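Local coordinates for protein starch synthase I (Hordeum vulgare, PDB 4HLN) that belongs to the starch synthase family of glycosyltransferases, two-domain enzymes of the GT-B type built from a pair of Rossmann-like domains, at residues V440-L449 / D469-D479; D400-P410 / P506-G514. All coordinates share one frame; numbering follows the deposited sequence.

Contact 1. Residues V440-L449 / D469-D479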
loop_
_atom_site.group_PDB
_atom_site.type_symbol
_atom_site.label_atom_id
_atom_site.label_comp_id
_atom_site.label_asym_id
_atom_site.label_seq_id
_atom_site.Cartn_x
_atom_site.Cartn_y
_atom_site.Cartn_z
ATOM N N VAL A 440 15.531 -5.157 30.494
ATOM C CA VAL A 440 14.394 -4.264 30.315
ATOM C C VAL A 440 13.909 -4.312 28.857
ATOM O O VAL A 440 14.720 -4.359 27.932
ATOM C CB VAL A 440 14.786 -2.817 30.699
ATOM C CG1 VAL A 440 15.812 -2.274 29.715
ATOM C CG2 VAL A 440 13.580 -1.914 30.735
ATOM N N PRO A 441 12.579 -4.323 28.647
ATOM C CA PRO A 441 11.996 -4.275 27.301
ATOM C C PRO A 441 12.180 -2.901 26.676
ATOM O O PRO A 441 11.768 -1.896 27.262
ATOM C CB PRO A 441 10.504 -4.509 27.556
ATOM C CG PRO A 441 10.426 -5.095 28.926
ATOM C CD PRO A 441 11.544 -4.478 29.680
ATOM N N LEU A 442 12.794 -2.860 25.500
ATOM C CA LEU A 442 13.007 -1.607 24.797
ATOM C C LEU A 442 12.102 -1.537 23.576
ATOM O O LEU A 442 12.106 -2.431 22.728
ATOM C CB LEU A 442 14.471 -1.461 24.402
ATOM C CG LEU A 442 14.828 -0.268 23.511
ATOM C CD1 LEU A 442 14.232 1.032 24.021
ATOM C CD2 LEU A 442 16.338 -0.149 23.390
ATOM N N ILE A 443 11.321 -0.467 23.499
ATOM C CA ILE A 443 10.278 -0.342 22.500
ATOM C C ILE A 443 10.481 0.879 21.632
ATOM O O ILE A 443 10.802 1.963 22.133
ATOM C CB ILE A 443 8.921 -0.218 23.165
ATOM C CG1 ILE A 443 8.606 -1.500 23.922
ATOM C CG2 ILE A 443 7.850 0.046 22.129
ATOM C CD1 ILE A 443 7.524 -1.335 24.941
ATOM N N GLY A 444 10.280 0.694 20.327
ATOM C CA GLY A 444 10.493 1.748 19.354
ATOM C C GLY A 444 9.238 2.135 18.585
ATOM O O GLY A 444 8.379 1.294 18.274
ATOM N N PHE A 445 9.129 3.427 18.298
ATOM C CA PHE A 445 8.217 3.908 17.279
ATOM C C PHE A 445 9.030 4.723 16.284
ATOM O O PHE A 445 9.944 5.439 16.669
ATOM C CB PHE A 445 7.112 4.780 17.876
ATOM C CG PHE A 445 6.389 5.600 16.848
ATOM C CD1 PHE A 445 6.907 6.819 16.424
ATOM C CD2 PHE A 445 5.213 5.138 16.274
ATOM C CE1 PHE A 445 6.258 7.571 15.460
ATOM C CE2 PHE A 445 4.559 5.887 15.307
ATOM C CZ PHE A 445 5.082 7.101 14.900
ATOM N N ILE A 446 8.693 4.627 15.007
ATOM C CA ILE A 446 9.412 5.381 13.990
ATOM C C ILE A 446 8.493 5.876 12.883
ATOM O O ILE A 446 7.756 5.099 12.278
ATOM C CB ILE A 446 10.505 4.529 13.319
ATOM C CG1 ILE A 446 11.485 3.975 14.355
ATOM C CG2 ILE A 446 11.230 5.344 12.256
ATOM C CD1 ILE A 446 12.679 3.219 13.721
ATOM N N GLY A 447 8.552 7.172 12.607
ATOM C CA GLY A 447 7.876 7.703 11.444
ATOM C C GLY A 447 7.374 9.114 11.620
ATOM O O GLY A 447 7.609 9.751 12.648
ATOM N N ARG A 448 6.673 9.595 10.599
ATOM C CA ARG A 448 6.116 10.937 10.600
ATOM C C ARG A 448 5.169 11.146 11.779
ATOM O O ARG A 448 4.424 10.247 12.156
ATOM C CB ARG A 448 5.367 11.187 9.293
ATOM C CG ARG A 448 6.161 10.887 8.025
ATOM C CD ARG A 448 5.881 11.950 6.964
ATOM N NE ARG A 448 6.125 13.294 7.491
ATOM C CZ ARG A 448 7.225 14.008 7.261
ATOM N NH1 ARG A 448 7.357 15.219 7.799
ATOM N NH2 ARG A 448 8.188 13.515 6.488
ATOM N N LEU A 449 5.196 12.333 12.368
ATOM C CA LEU A 449 4.254 12.634 13.429
ATOM C C LEU A 449 2.892 13.018 12.837
ATOM O O LEU A 449 2.449 14.155 12.974
ATOM C CB LEU A 449 4.802 13.751 14.310
ATOM C CG LEU A 449 6.197 13.466 14.861
ATOM C CD1 LEU A 449 6.596 14.504 15.903
ATOM C CD2 LEU A 449 6.217 12.075 15.462
ATOM N N ASP A 469 8.114 -1.337 33.994
ATOM C CA ASP A 469 9.552 -1.223 33.793
ATOM C C ASP A 469 9.886 -1.483 32.335
ATOM O O ASP A 469 10.088 -2.629 31.930
ATOM C CB ASP A 469 10.329 -2.189 34.684
ATOM C CG ASP A 469 11.834 -1.986 34.579
ATOM O OD1 ASP A 469 12.250 -0.908 34.091
ATOM O OD2 ASP A 469 12.597 -2.896 34.984
ATOM N N VAL A 470 9.923 -0.407 31.555
ATOM C CA VAL A 470 10.231 -0.482 30.137
ATOM C C VAL A 470 10.918 0.795 29.702
ATOM O O VAL A 470 10.837 1.829 30.377
ATOM C CB VAL A 470 8.963 -0.641 29.263
ATOM C CG1 VAL A 470 8.196 -1.880 29.650
ATOM C CG2 VAL A 470 8.080 0.594 29.369
ATOM N N GLN A 471 11.595 0.714 28.564
ATOM C CA GLN A 471 12.125 1.900 27.916
ATOM C C GLN A 471 11.415 2.079 26.568
ATOM O O GLN A 471 10.997 1.114 25.930
ATOM C CB GLN A 471 13.636 1.788 27.742
ATOM C CG GLN A 471 14.331 1.149 28.933
ATOM C CD GLN A 471 15.830 1.138 28.781
ATOM O OE1 GLN A 471 16.356 0.895 27.688
ATOM N NE2 GLN A 471 16.537 1.419 29.872
ATOM N N PHE A 472 11.262 3.323 26.147
ATOM C CA PHE A 472 10.499 3.614 24.955
ATOM C C PHE A 472 11.140 4.760 24.201
ATOM O O PHE A 472 11.244 5.871 24.703
ATOM C CB PHE A 472 9.062 3.980 25.316
ATOM C CG PHE A 472 8.228 4.321 24.133
ATOM C CD1 PHE A 472 7.422 3.366 23.538
ATOM C CD2 PHE A 472 8.267 5.590 23.585
ATOM C CE1 PHE A 472 6.654 3.676 22.424
ATOM C CE2 PHE A 472 7.502 5.904 22.469
ATOM C CZ PHE A 472 6.697 4.943 21.892
ATOM N N VAL A 473 11.573 4.492 22.984
ATOM C CA VAL A 473 12.138 5.551 22.176
ATOM C C VAL A 473 11.302 5.719 20.926
ATOM O O VAL A 473 10.954 4.747 20.251
ATOM C CB VAL A 473 13.595 5.265 21.780
ATOM C CG1 VAL A 473 13.732 3.855 21.187
ATOM C CG2 VAL A 473 14.086 6.319 20.794
ATOM N N MET A 474 10.954 6.955 20.618
ATOM C CA MET A 474 10.320 7.190 19.347
ATOM C C MET A 474 11.131 8.224 18.591
ATOM O O MET A 474 11.664 9.161 19.175
ATOM C CB MET A 474 8.846 7.576 19.508
ATOM C CG MET A 474 8.602 8.893 20.197
ATOM S SD MET A 474 6.862 9.108 20.634
ATOM C CE MET A 474 6.075 9.152 19.028
ATOM N N LEU A 475 11.263 8.001 17.294
ATOM C CA LEU A 475 11.970 8.905 16.417
ATOM C C LEU A 475 10.991 9.340 15.352
ATOM O O LEU A 475 10.322 8.508 14.730
ATOM C CB LEU A 475 13.155 8.183 15.760
ATOM C CG LEU A 475 13.563 8.680 14.368
ATOM C CD1 LEU A 475 14.398 9.925 14.478
ATOM C CD2 LEU A 475 14.318 7.624 13.593
ATOM N N GLY A 476 10.903 10.643 15.139
ATOM C CA GLY A 476 10.086 11.152 14.059
ATOM C C GLY A 476 9.959 12.653 14.119
ATOM O O GLY A 476 10.431 13.289 15.069
ATOM N N SER A 477 9.302 13.218 13.111
ATOM C CA SER A 477 9.181 14.658 13.003
ATOM C C SER A 477 8.032 15.064 12.095
ATOM O O SER A 477 7.669 14.341 11.163
ATOM C CB SER A 477 10.484 15.236 12.455
ATOM O OG SER A 477 10.423 16.646 12.372
ATOM N N GLY A 478 7.473 16.236 12.367
ATOM C CA GLY A 478 6.519 16.845 11.464
ATOM C C GLY A 478 5.318 17.427 12.173
ATOM O O GLY A 478 4.230 17.471 11.603
ATOM N N ASP A 479 5.509 17.878 13.410
ATOM C CA ASP A 479 4.398 18.405 14.198
ATOM C C ASP A 479 4.867 19.057 15.495
ATOM O O ASP A 479 4.887 18.416 16.545
ATOM C CB ASP A 479 3.398 17.296 14.521
ATOM C CG ASP A 479 2.159 17.821 15.220
ATOM O OD1 ASP A 479 2.130 19.029 15.547
ATOM O OD2 ASP A 479 1.215 17.030 15.445
#
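The F445 ring slants across the M474 side chain, CD1 of F445 being 3.6 Å from CE of M474. Two turns of M474 bring the methyl there: CG sits between the backbone N and the carbonyl carbon (chi1 66°), and the chain then folds back at chi3 (-64°). The sulfur SD of M474 meets the F472 ring in its plane, at the edge, while the same ring receives I443, whose branch methyl CG2 is 3.6 Å from CD1 of F472. This apolar face is roofed by helices, with F445 reaching I455 and I458 of helix 455-466 and M474 reaching F482 and M486 of helix 480-492.

The two strands, 442-446 and 471-476, run parallel as neighbours in the six-stranded sheet of a Rossmann-like domain, joined by helix 455-466 as a beta-alpha-beta crossover. Six backbone hydrogen bonds alternate in direction between P441, I443, F445 and G447 on the first segment and Q471, V473 and L475 on the second; V473 N to I443 O is 2.8 Å. On its other edge strand 442-446 bonds to strand 517-520, which leaves it in the interior of the sheet.

The second face carries L442, whose CD1 is 4.0 Å from CG1 of V473, and I446, whose CG2 is 4.1 Å from CD2 of L475; helix 505-514 covers this last pair. At the N-terminal end the V440 and Q471 side chains cross at about a right angle, CG1 of V440 lying 3.5 Å from CD of Q471. The Q471 amide is held beyond by Q429 and the carbonyl of P435. Past the strands L449 lies over the backbone of S477, its CG 3.6 Å from S477 N, and L449 N makes a weak bond of 3.4 Å to S477 O.

Contact 2. Residues D400-P410 / P506-G514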
loop_
_atom_site.group_PDB
_atom_site.type_symbol
_atom_site.label_atom_id
_atom_site.label_comp_id
_atom_site.label_asym_id
_atom_site.label_seq_id
_atom_site.Cartn_x
_atom_site.Cartn_y
_atom_site.Cartn_z
ATOM N N ASP A 400 19.651 -2.616 1.700
ATOM C CA ASP A 400 19.608 -1.602 2.748
ATOM C C ASP A 400 19.251 -2.222 4.102
ATOM O O ASP A 400 19.759 -1.796 5.135
ATOM C CB ASP A 400 18.600 -0.502 2.401
ATOM C CG ASP A 400 18.912 0.191 1.080
ATOM O OD1 ASP A 400 20.087 0.167 0.652
ATOM O OD2 ASP A 400 17.978 0.765 0.470
ATOM N N TRP A 401 18.385 -3.233 4.096
ATOM C CA TRP A 401 17.875 -3.793 5.346
ATOM C C TRP A 401 18.257 -5.242 5.582
ATOM O O TRP A 401 17.492 -6.159 5.310
ATOM C CB TRP A 401 16.356 -3.622 5.448
ATOM C CG TRP A 401 15.930 -2.192 5.285
ATOM C CD1 TRP A 401 15.677 -1.544 4.115
ATOM C CD2 TRP A 401 15.741 -1.227 6.328
ATOM N NE1 TRP A 401 15.324 -0.238 4.360
ATOM C CE2 TRP A 401 15.354 -0.018 5.712
ATOM C CE3 TRP A 401 15.853 -1.271 7.724
ATOM C CZ2 TRP A 401 15.076 1.136 6.443
ATOM C CZ3 TRP A 401 15.582 -0.124 8.446
ATOM C CH2 TRP A 401 15.201 1.065 7.806
ATOM N N ASN A 402 19.443 -5.437 6.127
ATOM C CA ASN A 402 19.894 -6.762 6.466
ATOM C C ASN A 402 20.787 -6.663 7.696
ATOM O O ASN A 402 21.806 -5.983 7.667
ATOM C CB ASN A 402 20.637 -7.366 5.280
ATOM C CG ASN A 402 21.075 -8.781 5.534
ATOM O OD1 ASN A 402 20.480 -9.493 6.339
ATOM N ND2 ASN A 402 22.131 -9.199 4.854
ATOM N N PRO A 403 20.388 -7.318 8.795
ATOM C CA PRO A 403 21.158 -7.238 10.044
ATOM C C PRO A 403 22.556 -7.813 9.888
ATOM O O PRO A 403 23.404 -7.602 10.754
ATOM C CB PRO A 403 20.353 -8.103 11.019
ATOM C CG PRO A 403 18.992 -8.215 10.419
ATOM C CD PRO A 403 19.165 -8.123 8.940
ATOM N N THR A 404 22.803 -8.527 8.796
ATOM C CA THR A 404 24.094 -9.171 8.646
ATOM C C THR A 404 25.115 -8.268 7.953
ATOM O O THR A 404 26.323 -8.464 8.088
ATOM C CB THR A 404 23.990 -10.541 7.941
ATOM O OG1 THR A 404 22.883 -11.275 8.482
ATOM C CG2 THR A 404 25.264 -11.343 8.190
ATOM N N THR A 405 24.640 -7.260 7.238
ATOM C CA THR A 405 25.565 -6.396 6.513
ATOM C C THR A 405 25.359 -4.910 6.757
ATOM O O THR A 405 26.150 -4.087 6.303
ATOM C CB THR A 405 25.446 -6.627 5.021
ATOM O OG1 THR A 405 24.131 -6.237 4.592
ATOM C CG2 THR A 405 25.674 -8.089 4.723
ATOM N N ASP A 406 24.301 -4.570 7.478
ATOM C CA ASP A 406 23.914 -3.179 7.637
ATOM C C ASP A 406 25.072 -2.299 8.103
ATOM O O ASP A 406 25.551 -2.425 9.230
ATOM C CB ASP A 406 22.743 -3.067 8.603
ATOM C CG ASP A 406 22.077 -1.716 8.540
ATOM O OD1 ASP A 406 22.756 -0.736 8.160
ATOM O OD2 ASP A 406 20.873 -1.638 8.866
ATOM N N LYS A 407 25.513 -1.404 7.227
ATOM C CA LYS A 407 26.635 -0.532 7.536
ATOM C C LYS A 407 26.330 0.438 8.669
ATOM O O LYS A 407 27.244 0.940 9.319
ATOM C CB LYS A 407 27.071 0.235 6.290
ATOM C CG LYS A 407 27.934 -0.589 5.351
ATOM C CD LYS A 407 28.158 0.124 4.026
ATOM C CE LYS A 407 29.352 -0.463 3.284
ATOM N NZ LYS A 407 30.639 -0.161 3.983
ATOM N N CYS A 408 25.048 0.690 8.911
ATOM C CA CYS A 408 24.641 1.674 9.906
ATOM C C CYS A 408 24.706 1.137 11.355
ATOM O O CYS A 408 24.641 1.908 12.329
ATOM C CB CYS A 408 23.237 2.201 9.583
ATOM S SG CYS A 408 23.064 3.136 8.024
ATOM N N LEU A 409 24.841 -0.181 11.492
ATOM C CA LEU A 409 24.862 -0.835 12.801
ATOM C C LEU A 409 26.252 -1.051 13.390
ATOM O O LEU A 409 27.168 -1.439 12.695
ATOM C CB LEU A 409 24.228 -2.205 12.699
ATOM C CG LEU A 409 22.818 -2.315 12.181
ATOM C CD1 LEU A 409 22.335 -3.706 12.557
ATOM C CD2 LEU A 409 21.962 -1.229 12.802
ATOM N N PRO A 410 26.392 -0.862 14.705
ATOM C CA PRO A 410 27.671 -1.095 15.380
ATOM C C PRO A 410 28.069 -2.574 15.376
ATOM O O PRO A 410 29.265 -2.885 15.426
ATOM C CB PRO A 410 27.375 -0.651 16.809
ATOM C CG PRO A 410 25.909 -0.929 16.972
ATOM C CD PRO A 410 25.337 -0.482 15.655
ATOM N N PRO A 506 20.188 6.683 9.425
ATOM C CA PRO A 506 21.107 5.875 10.240
ATOM C C PRO A 506 20.556 5.564 11.633
ATOM O O PRO A 506 20.706 4.434 12.118
ATOM C CB PRO A 506 22.347 6.762 10.333
ATOM C CG PRO A 506 22.321 7.537 9.034
ATOM C CD PRO A 506 20.862 7.845 8.818
ATOM N N VAL A 507 19.922 6.547 12.265
ATOM C CA VAL A 507 19.373 6.323 13.596
ATOM C C VAL A 507 18.161 5.394 13.564
ATOM O O VAL A 507 17.935 4.611 14.492
ATOM C CB VAL A 507 19.024 7.637 14.311
ATOM C CG1 VAL A 507 18.261 7.350 15.597
ATOM C CG2 VAL A 507 20.301 8.430 14.619
ATOM N N SER A 508 17.386 5.466 12.491
ATOM C CA SER A 508 16.235 4.591 12.372
ATOM C C SER A 508 16.678 3.131 12.198
ATOM O O SER A 508 16.021 2.212 12.703
ATOM C CB SER A 508 15.311 5.046 11.244
ATOM O OG SER A 508 15.971 4.985 9.999
ATOM N N HIS A 509 17.798 2.918 11.510
ATOM C CA HIS A 509 18.334 1.564 11.352
ATOM C C HIS A 509 18.750 1.018 12.721
ATOM O O HIS A 509 18.449 -0.126 13.064
ATOM C CB HIS A 509 19.529 1.533 10.380
ATOM C CG HIS A 509 19.143 1.512 8.928
ATOM N ND1 HIS A 509 19.375 0.427 8.111
ATOM C CD2 HIS A 509 18.551 2.447 8.145
ATOM C CE1 HIS A 509 18.927 0.685 6.895
ATOM N NE2 HIS A 509 18.427 1.907 6.887
ATOM N N ARG A 510 19.438 1.846 13.506
ATOM C CA ARG A 510 19.901 1.435 14.832
ATOM C C ARG A 510 18.765 1.206 15.817
ATOM O O ARG A 510 18.855 0.329 16.683
ATOM C CB ARG A 510 20.853 2.464 15.407
ATOM C CG ARG A 510 22.281 2.272 14.986
ATOM C CD ARG A 510 23.117 3.452 15.431
ATOM N NE ARG A 510 23.757 4.043 14.268
ATOM C CZ ARG A 510 23.843 5.346 14.034
ATOM N NH1 ARG A 510 23.334 6.214 14.900
ATOM N NH2 ARG A 510 24.455 5.772 12.933
ATOM N N ILE A 511 17.702 1.996 15.696
ATOM C CA ILE A 511 16.533 1.769 16.529
ATOM C C ILE A 511 15.913 0.437 16.161
ATOM O O ILE A 511 15.598 -0.374 17.029
ATOM C CB ILE A 511 15.495 2.887 16.394
ATOM C CG1 ILE A 511 15.916 4.078 17.247
ATOM C CG2 ILE A 511 14.130 2.405 16.848
ATOM C CD1 ILE A 511 15.246 5.350 16.852
ATOM N N THR A 512 15.765 0.202 14.864
ATOM C CA THR A 512 15.144 -1.028 14.395
ATOM C C THR A 512 15.905 -2.227 14.927
ATOM O O THR A 512 15.305 -3.188 15.415
ATOM C CB THR A 512 15.097 -1.074 12.870
ATOM O OG1 THR A 512 14.391 0.074 12.403
ATOM C CG2 THR A 512 14.386 -2.329 12.382
ATOM N N ALA A 513 17.232 -2.160 14.851
ATOM C CA ALA A 513 18.063 -3.258 15.331
ATOM C C ALA A 513 18.109 -3.338 16.851
ATOM O O ALA A 513 18.103 -4.430 17.402
ATOM C CB ALA A 513 19.482 -3.174 14.743
ATOM N N GLY A 514 18.146 -2.187 17.523
ATOM C CA GLY A 514 18.338 -2.150 18.965
ATOM C C GLY A 514 17.139 -2.565 19.797
ATOM O O GLY A 514 17.291 -3.270 20.801
#
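H509 has its imidazole sandwiched: the six-membered ring of W401 stacks face to face on one side, centroids 3.8 Å apart and planes at 12°, while SG of C408 sits over the opposite face, 4.5 Å from the ring centroid. The rim is gripped as well. ND1 of H509 gives a nearly straight hydrogen bond of 2.7 Å to OD2 of D406, on the syn side of that oxygen and close to the imidazole plane, with carboxylate and ring planes 86° apart. The carbonyl O of D400 lies at the edge of the imidazole, 3.2 Å from CE1 of H509. Stacking and bonding together should leave the ring little freedom to turn.

D406 is itself braced. Its OD1 accepts from C408 N at 2.8 Å, closing an Asx turn at the start of the type I beta turn D406-L409, and its OD2 is also hydrogen-bonded to the hydroxyl of Y537. The loop holding these residues follows strand 389-391, the last strand of the N-terminal sheet, and leads into helix 419-432; here it docks on helix 505-514 of the C-terminal Rossmann-like domain. W401 is stacked in turn with Y533.

From the helix, R510 bends at chi3 and donates a hydrogen bond from NE to C408 O, 3.0 Å long, in the guanidinium plane and nearly in line with the carbonyl, while its NH1 forms a salt bridge with E431. P506 O lies over the centre of one guanidinium face. L409 meets the helix one turn on from H509, with its CD1 3.6 Å from CB of A513.

Contact 1 is a buried part of the C-terminal sheet, two adjacent strands joined by regular backbone bonds and flanked by apolar side chains. Contact 2 is only partly buried and fastens irregular chain to a helix, relying on specific side-chain chemistry: a stacked histidine, a carboxylate and an arginine. Helix 505-514 belongs to both settings. One side of it receives the loop 400-410, while I511 and S508 pack on the strands of contact 1, CG2 of I511 lying 3.5 Å from CD1 of I446 and CB of S508 3.6 Å from CD2 of L475. Sheet, helix and loop are thus layered, with the contact centres about 16 Å apart.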